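Local atomic coordinates of citryl-spermidine/3,4-dihydroxybenzoyl-citryl-spermidine:spermidine ligase (Bacillus anthracis, PDB entry 3TO3), a protein that catalyses the ATP-dependent condensation of spermidine with citryl-spermidine intermediates in the biosynthesis of the siderophore petrobactin. Residues V446-G450 against L451-I455. Numbering follows the deposited sequence.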
ATOM      1  N   VAL B 446     -30.579   4.328  24.120  1.00 41.96           N
ATOM      2  CA  VAL B 446     -31.196   5.586  24.503  1.00 46.46           C
ATOM      3  C   VAL B 446     -31.562   5.513  25.985  1.00 49.80           C
ATOM      4  O   VAL B 446     -32.141   4.527  26.447  1.00 50.69           O
ATOM      5  CB  VAL B 446     -32.443   5.861  23.687  1.00 48.49           C
ATOM      6  CG1 VAL B 446     -33.076   7.195  24.113  1.00 42.87           C
ATOM      7  CG2 VAL B 446     -32.086   5.884  22.227  1.00 43.05           C
ATOM      8  N   HIS B 447     -31.191   6.538  26.739  1.00 45.62           N
ATOM      9  CA  HIS B 447     -31.323   6.467  28.186  1.00 43.20           C
ATOM     10  C   HIS B 447     -31.776   7.806  28.745  1.00 48.86           C
ATOM     11  O   HIS B 447     -31.704   8.842  28.067  1.00 50.76           O
ATOM     12  CB  HIS B 447     -29.984   6.068  28.814  1.00 48.21           C
ATOM     13  CG  HIS B 447     -28.926   7.122  28.682  1.00 47.44           C
ATOM     14  ND1 HIS B 447     -28.854   8.211  29.527  1.00 43.89           N
ATOM     15  CD2 HIS B 447     -27.910   7.266  27.795  1.00 43.44           C
ATOM     16  CE1 HIS B 447     -27.840   8.981  29.164  1.00 48.40           C
ATOM     17  NE2 HIS B 447     -27.257   8.435  28.113  1.00 46.79           N
ATOM     18  N   LYS B 448     -32.261   7.800  29.979  1.00 51.08           N
ATOM     19  CA  LYS B 448     -32.605   9.064  30.628  1.00 55.70           C
ATOM     20  C   LYS B 448     -31.756   9.153  31.889  1.00 58.43           C
ATOM     21  O   LYS B 448     -31.987   8.430  32.879  1.00 51.44           O
ATOM     22  CB  LYS B 448     -34.101   9.067  30.952  1.00 63.99           C
ATOM     23  CG  LYS B 448     -34.672  10.393  31.343  1.00 77.58           C
ATOM     24  CD  LYS B 448     -36.189  10.340  31.259  1.00 92.45           C
ATOM     25  CE  LYS B 448     -36.649   9.677  29.950  1.00 99.39           C
ATOM     26  NZ  LYS B 448     -37.754  10.444  29.270  1.00107.09           N
ATOM     27  N   GLU B 449     -30.768  10.041  31.862  1.00 56.03           N
ATOM     28  CA  GLU B 449     -29.824  10.091  32.968  1.00 59.24           C
ATOM     29  C   GLU B 449     -29.366   8.672  33.379  1.00 56.25           C
ATOM     30  O   GLU B 449     -29.322   8.348  34.576  1.00 54.62           O
ATOM     31  CB  GLU B 449     -30.420  10.845  34.164  1.00 53.31           C
ATOM     32  CG  GLU B 449     -30.697  12.324  33.910  1.00 68.13           C
ATOM     33  CD  GLU B 449     -31.221  13.028  35.171  1.00 98.53           C
ATOM     34  OE1 GLU B 449     -32.178  12.513  35.806  1.00101.60           O
ATOM     35  OE2 GLU B 449     -30.666  14.089  35.543  1.00112.45           O
ATOM     36  N   GLY B 450     -29.045   7.839  32.384  1.00 49.10           N
ATOM     37  CA  GLY B 450     -28.500   6.515  32.623  1.00 42.22           C
ATOM     38  C   GLY B 450     -29.502   5.394  32.845  1.00 43.86           C
ATOM     39  O   GLY B 450     -29.127   4.229  32.922  1.00 40.67           O
ATOM     40  N   LEU B 451     -30.776   5.748  32.975  1.00 49.35           N
ATOM     41  CA  LEU B 451     -31.854   4.770  33.037  1.00 50.28           C
ATOM     42  C   LEU B 451     -32.165   4.300  31.618  1.00 49.83           C
ATOM     43  O   LEU B 451     -32.488   5.122  30.764  1.00 52.46           O
ATOM     44  CB  LEU B 451     -33.116   5.415  33.596  1.00 54.75           C
ATOM     45  CG  LEU B 451     -34.286   4.443  33.715  1.00 63.51           C
ATOM     46  CD1 LEU B 451     -33.987   3.505  34.867  1.00 67.59           C
ATOM     47  CD2 LEU B 451     -35.636   5.150  33.916  1.00 67.89           C
ATOM     48  N   PRO B 452     -32.049   2.985  31.359  1.00 46.14           N
ATOM     49  CA  PRO B 452     -32.249   2.526  29.979  1.00 45.59           C
ATOM     50  C   PRO B 452     -33.702   2.676  29.544  1.00 51.05           C
ATOM     51  O   PRO B 452     -34.605   2.211  30.241  1.00 50.49           O
ATOM     52  CB  PRO B 452     -31.821   1.051  30.033  1.00 47.75           C
ATOM     53  CG  PRO B 452     -30.857   0.984  31.251  1.00 42.86           C
ATOM     54  CD  PRO B 452     -31.513   1.924  32.231  1.00 44.27           C
ATOM     55  N   VAL B 453     -33.904   3.286  28.378  1.00 46.01           N
ATOM     56  CA  VAL B 453     -35.226   3.574  27.835  1.00 49.64           C
ATOM     57  C   VAL B 453     -35.593   2.666  26.656  1.00 46.36           C
ATOM     58  O   VAL B 453     -36.627   1.991  26.676  1.00 49.22           O
ATOM     59  CB  VAL B 453     -35.396   5.071  27.478  1.00 56.38           C
ATOM     60  CG1 VAL B 453     -36.783   5.332  26.903  1.00 51.16           C
ATOM     61  CG2 VAL B 453     -35.182   5.929  28.727  1.00 55.39           C
ATOM     62  N   ARG B 454     -34.785   2.728  25.596  1.00 42.42           N
ATOM     63  CA  ARG B 454     -35.070   2.040  24.353  1.00 41.44           C
ATOM     64  C   ARG B 454     -33.773   1.867  23.542  1.00 50.77           C
ATOM     65  O   ARG B 454     -32.735   2.455  23.882  1.00 49.91           O
ATOM     66  CB  ARG B 454     -36.157   2.806  23.570  1.00 51.38           C
ATOM     67  CG  ARG B 454     -35.718   4.197  23.114  1.00 50.58           C
ATOM     68  CD  ARG B 454     -36.864   5.169  23.095  1.00 55.20           C
ATOM     69  NE  ARG B 454     -37.628   5.122  21.853  1.00 62.89           N
ATOM     70  CZ  ARG B 454     -37.913   6.183  21.107  1.00 62.14           C
ATOM     71  NH1 ARG B 454     -37.484   7.391  21.458  1.00 61.92           N
ATOM     72  NH2 ARG B 454     -38.619   6.030  20.004  1.00 59.92           N
ATOM     73  N   ILE B 455     -33.827   1.018  22.511  1.00 46.39           N
ATOM     74  CA  ILE B 455     -32.677   0.738  21.656  1.00 45.24           C
ATOM     75  C   ILE B 455     -32.809   1.301  20.221  1.00 49.33           C
ATOM     76  O   ILE B 455     -33.900   1.346  19.643  1.00 51.50           O
ATOM     77  CB  ILE B 455     -32.407  -0.778  21.601  1.00 50.06           C
ATOM     78  CG1 ILE B 455     -30.946  -1.028  21.278  1.00 46.54           C
ATOM     79  CG2 ILE B 455     -33.329  -1.473  20.623  1.00 40.61           C
ATOM     80  CD1 ILE B 455     -30.019  -0.350  22.289  1.00 53.29           C
TER
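Val446 and Arg454 face each other as an antiparallel hydrogen-bonded pair in the hairpin of strands 443-448 and 451-457. Val446 N donates to Arg454 O at 2.9 Å, nearly in line with the carbonyl. Val446 O takes two N-H groups. Val453 N is 2.9 Å from Val446 O and lies in the carbonyl plane; the bond from Arg454 N to Val446 O is weak, at 3.3 Å. Val453 and Arg454 thus share one partner, which defines a classic beta bulge. The Val446 and Arg454 side chains lie side by side, with Val446 CB 3.7 Å from Arg454 CG. Arg454 CG sits between its own backbone N and carbonyl carbon (chi1 65°), and the chain beyond leads to Arg343 O, which accepts from NE.

His447 pairs with Pro452 across a non-hydrogen-bonded position. Its ring reaches the turn that follows in the chain. His447 ND1 accepts from Gly450 N at 2.9 Å, although the donor lies 39° out of the ring plane. Trp404 meets the same ring with the planes at about 50°.

Lys448 closes the hairpin with Leu451. Lys448 N reaches Leu451 O at 2.8 Å, and Leu451 N returns to Lys448 O from well above the carbonyl plane. Val453 CG2 packs beside Lys448 CB at 4.0 Å. The link is a type I' turn, with Glu449 and Gly450 at its two central positions. Gly450 O lies 3.4 Å from Pro452 CD and also accepts from Trp413 NE1 of helix 410-432, which packs against Pro452.

Backbone bonds hold the hairpin. The bulge offsets the register by one residue, while the imidazole ties the turn back to its own strand. Accepting at ND1 is consistent with no proton on that nitrogen, so a neutral ring would probably carry its proton on NE2.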